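Lactate racemase (Thermoanaerobacterium thermosaccharolyticum, PDB 2YJG) interconverts the D- and L-isomers of lactate with the help of a nickel-pincer cofactor derived from nicotinic acid mononucleotide. Local coordinates at residues T70-L83 / H108-G121. Sequence-based numbering, arbitrary orientation.
With SO4 (sulfate ion), chain D; SO4 (sulfate ion), chain E.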
loop_
_atom_site.group_PDB
_atom_site.type_symbol
_atom_site.label_atom_id
_atom_site.label_comp_id
_atom_site.label_asym_id
_atom_site.label_seq_id
_atom_site.Cartn_x
_atom_site.Cartn_y
_atom_site.Cartn_z
ATOM N N THR A 70 11.636 10.580 -4.624
ATOM C CA THR A 70 12.325 9.446 -4.073
ATOM C C THR A 70 12.620 8.453 -5.175
ATOM O O THR A 70 11.997 8.490 -6.255
ATOM C CB THR A 70 11.498 8.780 -2.959
ATOM O OG1 THR A 70 12.334 7.902 -2.169
ATOM C CG2 THR A 70 10.362 7.974 -3.530
ATOM N N SER A 71 13.564 7.556 -4.906
ATOM C CA SER A 71 13.920 6.515 -5.834
ATOM C C SER A 71 12.940 5.332 -5.873
ATOM O O SER A 71 12.132 5.098 -4.989
ATOM C CB SER A 71 15.334 6.010 -5.575
ATOM O OG SER A 71 16.299 7.025 -5.847
ATOM N N ASP A 72 13.052 4.542 -6.915
ATOM C CA ASP A 72 12.126 3.456 -7.108
ATOM C C ASP A 72 12.538 2.153 -6.455
ATOM O O ASP A 72 13.577 2.081 -5.876
ATOM C CB ASP A 72 11.683 3.297 -8.569
ATOM C CG ASP A 72 12.743 2.682 -9.501
ATOM O OD1 ASP A 72 13.811 2.303 -9.093
ATOM O OD2 ASP A 72 12.458 2.599 -10.682
ATOM N N HIS A 73 11.629 1.177 -6.502
ATOM C CA HIS A 73 11.831 -0.197 -6.003
ATOM C C HIS A 73 13.119 -0.867 -6.500
ATOM O O HIS A 73 13.615 -1.784 -5.837
ATOM C CB HIS A 73 10.621 -1.102 -6.400
ATOM C CG HIS A 73 10.412 -1.186 -7.885
ATOM N ND1 HIS A 73 10.068 -0.089 -8.650
ATOM C CD2 HIS A 73 10.535 -2.217 -8.753
ATOM C CE1 HIS A 73 9.997 -0.437 -9.923
ATOM N NE2 HIS A 73 10.291 -1.722 -10.014
ATOM N N THR A 74 13.650 -0.451 -7.644
ATOM C CA THR A 74 14.925 -0.987 -8.128
ATOM C C THR A 74 16.215 -0.380 -7.485
ATOM O O THR A 74 17.314 -0.880 -7.726
ATOM C CB THR A 74 15.065 -0.871 -9.663
ATOM O OG1 THR A 74 15.434 0.459 -10.047
ATOM C CG2 THR A 74 13.755 -1.286 -10.397
ATOM N N ARG A 75 16.092 0.701 -6.702
ATOM C CA ARG A 75 17.273 1.358 -6.146
ATOM C C ARG A 75 17.319 1.019 -4.669
ATOM O O ARG A 75 16.270 0.814 -4.047
ATOM C CB ARG A 75 17.227 2.880 -6.358
ATOM C CG ARG A 75 17.031 3.329 -7.808
ATOM C CD ARG A 75 17.987 2.717 -8.820
ATOM N NE ARG A 75 19.360 3.222 -8.655
ATOM C CZ ARG A 75 20.477 2.475 -8.537
ATOM N NH1 ARG A 75 20.468 1.132 -8.570
ATOM N NH2 ARG A 75 21.642 3.093 -8.393
ATOM N N PRO A 76 18.519 0.932 -4.094
ATOM C CA PRO A 76 18.652 0.575 -2.675
ATOM C C PRO A 76 18.501 1.692 -1.648
ATOM O O PRO A 76 18.957 1.535 -0.505
ATOM C CB PRO A 76 20.065 -0.005 -2.622
ATOM C CG PRO A 76 20.803 0.815 -3.568
ATOM C CD PRO A 76 19.838 1.061 -4.735
ATOM N N VAL A 77 17.860 2.797 -2.010
ATOM C CA VAL A 77 17.649 3.889 -1.069
ATOM C C VAL A 77 16.862 3.401 0.179
ATOM O O VAL A 77 15.781 2.803 0.082
ATOM C CB VAL A 77 16.950 5.086 -1.733
ATOM C CG1 VAL A 77 16.787 6.204 -0.740
ATOM C CG2 VAL A 77 17.685 5.550 -2.979
ATOM N N PRO A 78 17.428 3.605 1.373
ATOM C CA PRO A 78 16.817 3.119 2.596
ATOM C C PRO A 78 15.719 4.057 3.063
ATOM O O PRO A 78 15.828 4.702 4.102
ATOM C CB PRO A 78 17.975 3.085 3.589
ATOM C CG PRO A 78 18.900 4.145 3.128
ATOM C CD PRO A 78 18.736 4.244 1.621
ATOM N N SER A 79 14.646 4.139 2.288
ATOM C CA SER A 79 13.652 5.173 2.534
ATOM C C SER A 79 12.811 5.014 3.791
ATOM O O SER A 79 12.203 5.985 4.236
ATOM C CB SER A 79 12.762 5.360 1.300
ATOM O OG SER A 79 13.524 5.679 0.150
ATOM N N ARG A 80 12.711 3.798 4.343
ATOM C CA ARG A 80 12.046 3.636 5.633
ATOM C C ARG A 80 12.720 4.498 6.703
ATOM O O ARG A 80 12.122 4.861 7.680
ATOM C CB ARG A 80 12.040 2.152 6.073
ATOM C CG ARG A 80 11.183 1.241 5.257
ATOM C CD ARG A 80 11.660 -0.244 5.394
ATOM N NE ARG A 80 10.808 -1.211 4.665
ATOM C CZ ARG A 80 9.629 -1.697 5.090
ATOM N NH1 ARG A 80 9.096 -1.308 6.238
ATOM N NH2 ARG A 80 8.952 -2.577 4.342
ATOM N N ILE A 81 14.008 4.781 6.537
ATOM C CA ILE A 81 14.729 5.581 7.495
ATOM C C ILE A 81 14.672 7.057 7.094
ATOM O O ILE A 81 14.338 7.937 7.901
ATOM C CB ILE A 81 16.168 5.133 7.614
ATOM C CG1 ILE A 81 16.246 3.719 8.257
ATOM C CG2 ILE A 81 16.922 6.196 8.423
ATOM C CD1 ILE A 81 17.609 3.025 8.118
ATOM N N THR A 82 14.932 7.324 5.826
ATOM C CA THR A 82 15.146 8.695 5.371
ATOM C C THR A 82 13.863 9.499 5.192
ATOM O O THR A 82 13.819 10.651 5.590
ATOM C CB THR A 82 15.920 8.712 4.042
ATOM O OG1 THR A 82 15.235 7.895 3.099
ATOM C CG2 THR A 82 17.375 8.220 4.237
ATOM N N LEU A 83 12.815 8.894 4.631
ATOM C CA LEU A 83 11.561 9.643 4.415
ATOM C C LEU A 83 10.897 10.192 5.693
ATOM O O LEU A 83 10.507 11.361 5.680
ATOM C CB LEU A 83 10.598 8.832 3.579
ATOM C CG LEU A 83 10.981 8.804 2.100
ATOM C CD1 LEU A 83 10.057 7.838 1.342
ATOM C CD2 LEU A 83 10.954 10.293 1.459
ATOM N N HIS A 108 11.665 3.193 -16.199
ATOM C CA HIS A 108 11.152 1.906 -15.787
ATOM C C HIS A 108 9.622 1.866 -15.754
ATOM O O HIS A 108 8.915 2.895 -15.705
ATOM C CB HIS A 108 11.656 1.470 -14.386
ATOM C CG HIS A 108 13.140 1.501 -14.216
ATOM N ND1 HIS A 108 13.734 1.844 -13.018
ATOM C CD2 HIS A 108 14.151 1.250 -15.080
ATOM C CE1 HIS A 108 15.047 1.831 -13.163
ATOM N NE2 HIS A 108 15.327 1.455 -14.399
ATOM N N ARG A 109 9.122 0.647 -15.734
ATOM C CA ARG A 109 7.718 0.435 -15.481
ATOM C C ARG A 109 7.401 0.866 -14.042
ATOM O O ARG A 109 8.250 0.797 -13.146
ATOM C CB ARG A 109 7.370 -1.028 -15.666
ATOM C CG ARG A 109 8.264 -1.928 -14.859
ATOM C CD ARG A 109 7.486 -2.890 -14.019
ATOM N NE ARG A 109 8.422 -3.606 -13.144
ATOM C CZ ARG A 109 8.497 -3.489 -11.820
ATOM N NH1 ARG A 109 7.659 -2.695 -11.149
ATOM N NH2 ARG A 109 9.408 -4.204 -11.173
ATOM N N GLY A 110 6.172 1.299 -13.835
ATOM C CA GLY A 110 5.739 1.770 -12.542
ATOM C C GLY A 110 5.920 0.779 -11.413
ATOM O O GLY A 110 5.753 -0.412 -11.592
ATOM N N THR A 111 6.291 1.285 -10.251
ATOM C CA THR A 111 6.402 0.495 -9.050
ATOM C C THR A 111 5.003 -0.002 -8.657
ATOM O O THR A 111 4.036 0.774 -8.658
ATOM C CB THR A 111 6.921 1.351 -7.890
ATOM O OG1 THR A 111 8.160 1.966 -8.264
ATOM C CG2 THR A 111 7.103 0.507 -6.676
ATOM N N THR A 112 4.909 -1.281 -8.297
ATOM C CA THR A 112 3.650 -1.835 -7.860
ATOM C C THR A 112 3.435 -1.600 -6.361
ATOM O O THR A 112 4.349 -1.250 -5.675
ATOM C CB THR A 112 3.577 -3.300 -8.101
ATOM O OG1 THR A 112 2.212 -3.669 -7.917
ATOM C CG2 THR A 112 4.437 -4.060 -7.127
ATOM N N LEU A 113 2.222 -1.824 -5.881
ATOM C CA LEU A 113 1.895 -1.566 -4.476
ATOM C C LEU A 113 2.669 -2.493 -3.568
ATOM O O LEU A 113 3.107 -2.064 -2.492
ATOM C CB LEU A 113 0.387 -1.696 -4.217
ATOM C CG LEU A 113 -0.200 -1.431 -2.815
ATOM C CD1 LEU A 113 0.092 -0.030 -2.338
ATOM C CD2 LEU A 113 -1.723 -1.682 -2.808
ATOM N N GLN A 114 2.867 -3.742 -4.002
ATOM C CA GLN A 114 3.613 -4.714 -3.178
ATOM C C GLN A 114 5.051 -4.255 -3.031
ATOM O O GLN A 114 5.651 -4.341 -1.952
ATOM C CB GLN A 114 3.495 -6.172 -3.714
ATOM C CG GLN A 114 4.825 -6.812 -4.252
ATOM C CD GLN A 114 4.678 -7.644 -5.566
ATOM O OE1 GLN A 114 3.888 -8.590 -5.640
ATOM N NE2 GLN A 114 5.465 -7.278 -6.599
ATOM N N GLU A 115 5.587 -3.737 -4.134
ATOM C CA GLU A 115 6.926 -3.187 -4.187
ATOM C C GLU A 115 7.020 -1.932 -3.331
ATOM O O GLU A 115 7.989 -1.719 -2.629
ATOM C CB GLU A 115 7.302 -2.885 -5.650
ATOM C CG GLU A 115 7.702 -4.136 -6.427
ATOM C CD GLU A 115 7.754 -3.949 -7.946
ATOM O OE1 GLU A 115 7.307 -2.892 -8.496
ATOM O OE2 GLU A 115 8.269 -4.893 -8.593
ATOM N N MET A 116 5.985 -1.099 -3.388
ATOM C CA MET A 116 5.956 0.089 -2.554
ATOM C C MET A 116 5.937 -0.330 -1.085
ATOM O O MET A 116 6.665 0.203 -0.269
ATOM C CB MET A 116 4.774 0.988 -2.917
ATOM C CG MET A 116 5.065 1.787 -4.170
ATOM S SD MET A 116 3.684 2.716 -4.842
ATOM C CE MET A 116 3.542 3.585 -3.418
ATOM N N LYS A 117 5.145 -1.337 -0.760
ATOM C CA LYS A 117 5.083 -1.816 0.618
ATOM C C LYS A 117 6.452 -2.338 1.016
ATOM O O LYS A 117 6.909 -2.039 2.092
ATOM C CB LYS A 117 4.054 -2.952 0.760
ATOM C CG LYS A 117 3.948 -3.510 2.161
ATOM C CD LYS A 117 3.252 -4.883 2.170
ATOM C CE LYS A 117 3.719 -5.695 3.381
ATOM N NZ LYS A 117 3.155 -5.107 4.618
ATOM N N ALA A 118 7.115 -3.109 0.146
ATOM C CA ALA A 118 8.442 -3.659 0.496
ATOM C C ALA A 118 9.476 -2.578 0.769
ATOM O O ALA A 118 10.218 -2.644 1.767
ATOM C CB ALA A 118 8.943 -4.657 -0.572
ATOM N N LYS A 119 9.465 -1.541 -0.066
ATOM C CA LYS A 119 10.421 -0.426 0.035
ATOM C C LYS A 119 10.178 0.531 1.186
ATOM O O LYS A 119 11.109 0.856 1.919
ATOM C CB LYS A 119 10.415 0.394 -1.256
ATOM C CG LYS A 119 11.579 1.328 -1.379
ATOM C CD LYS A 119 12.731 0.481 -1.951
ATOM C CE LYS A 119 13.912 1.307 -2.184
ATOM N NZ LYS A 119 15.078 0.740 -1.474
ATOM N N PHE A 120 8.932 0.996 1.317
ATOM C CA PHE A 120 8.567 2.066 2.225
ATOM C C PHE A 120 7.827 1.631 3.492
ATOM O O PHE A 120 7.856 2.337 4.472
ATOM C CB PHE A 120 7.715 3.102 1.454
ATOM C CG PHE A 120 8.380 3.617 0.235
ATOM C CD1 PHE A 120 9.459 4.492 0.334
ATOM C CD2 PHE A 120 7.960 3.244 -1.031
ATOM C CE1 PHE A 120 10.084 4.970 -0.800
ATOM C CE2 PHE A 120 8.621 3.700 -2.166
ATOM C CZ PHE A 120 9.677 4.588 -2.037
ATOM N N GLY A 121 7.236 0.433 3.497
ATOM C CA GLY A 121 6.462 -0.015 4.642
ATOM C C GLY A 121 5.006 0.410 4.467
ATOM O O GLY A 121 4.700 1.434 3.858
HETATM S S SO4 D . 5.819 -3.376 6.716
HETATM O O1 SO4 D . 6.272 -2.337 7.607
HETATM O O2 SO4 D . 5.416 -4.599 7.366
HETATM O O3 SO4 D . 4.716 -2.942 5.881
HETATM O O4 SO4 D . 6.857 -3.702 5.767
HETATM S S SO4 E . 19.925 7.257 -9.412
HETATM O O1 SO4 E . 19.058 8.423 -9.238
HETATM O O2 SO4 E . 19.774 6.431 -8.190
HETATM O O3 SO4 E . 19.624 6.411 -10.602
HETATM O O4 SO4 E . 21.218 7.832 -9.565
#
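Thr70 CG2 comes within 3.8 Å of Phe120 CZ where strand 66-71 of the N-terminal domain's mixed sheet runs out into the loop that probably binds the nickel-pincer cofactor. A type I turn, Asp72 to Arg75, follows. ND1 of His108, probably one of two proton donor/acceptors with His174, gives a nearly straight bond (175°) to Asp72 OD2, 2.8 Å away, on the syn lone pair of that oxygen, which lies in the imidazole plane; Asp72 OD1 is held by Thr74 OG1. The His73 ring lies stacked on the Glu115 carboxylate, planes 17° apart, while its ND1 shares a hydrogen bond with Thr111 OG1. Arg109 grips Glu115 end-on, and an alanine here would probably leave that guanidinium without its carboxylate partner and one face of the His73 ring without its cover. Lys119 starts away from the loop, but bends at chi2 (84°) and chi4 bring NZ back to Arg75 O and, at 2.7 Å, Val77 O. Helix 79-91 then meets helix 113-120: Ser79 CB and Leu83 CD1 press on Phe120, and extended Arg80 holds Ala118 O with NE and NH2, NH2 also bonding sulfate O4 (chain D) at 2.8 Å.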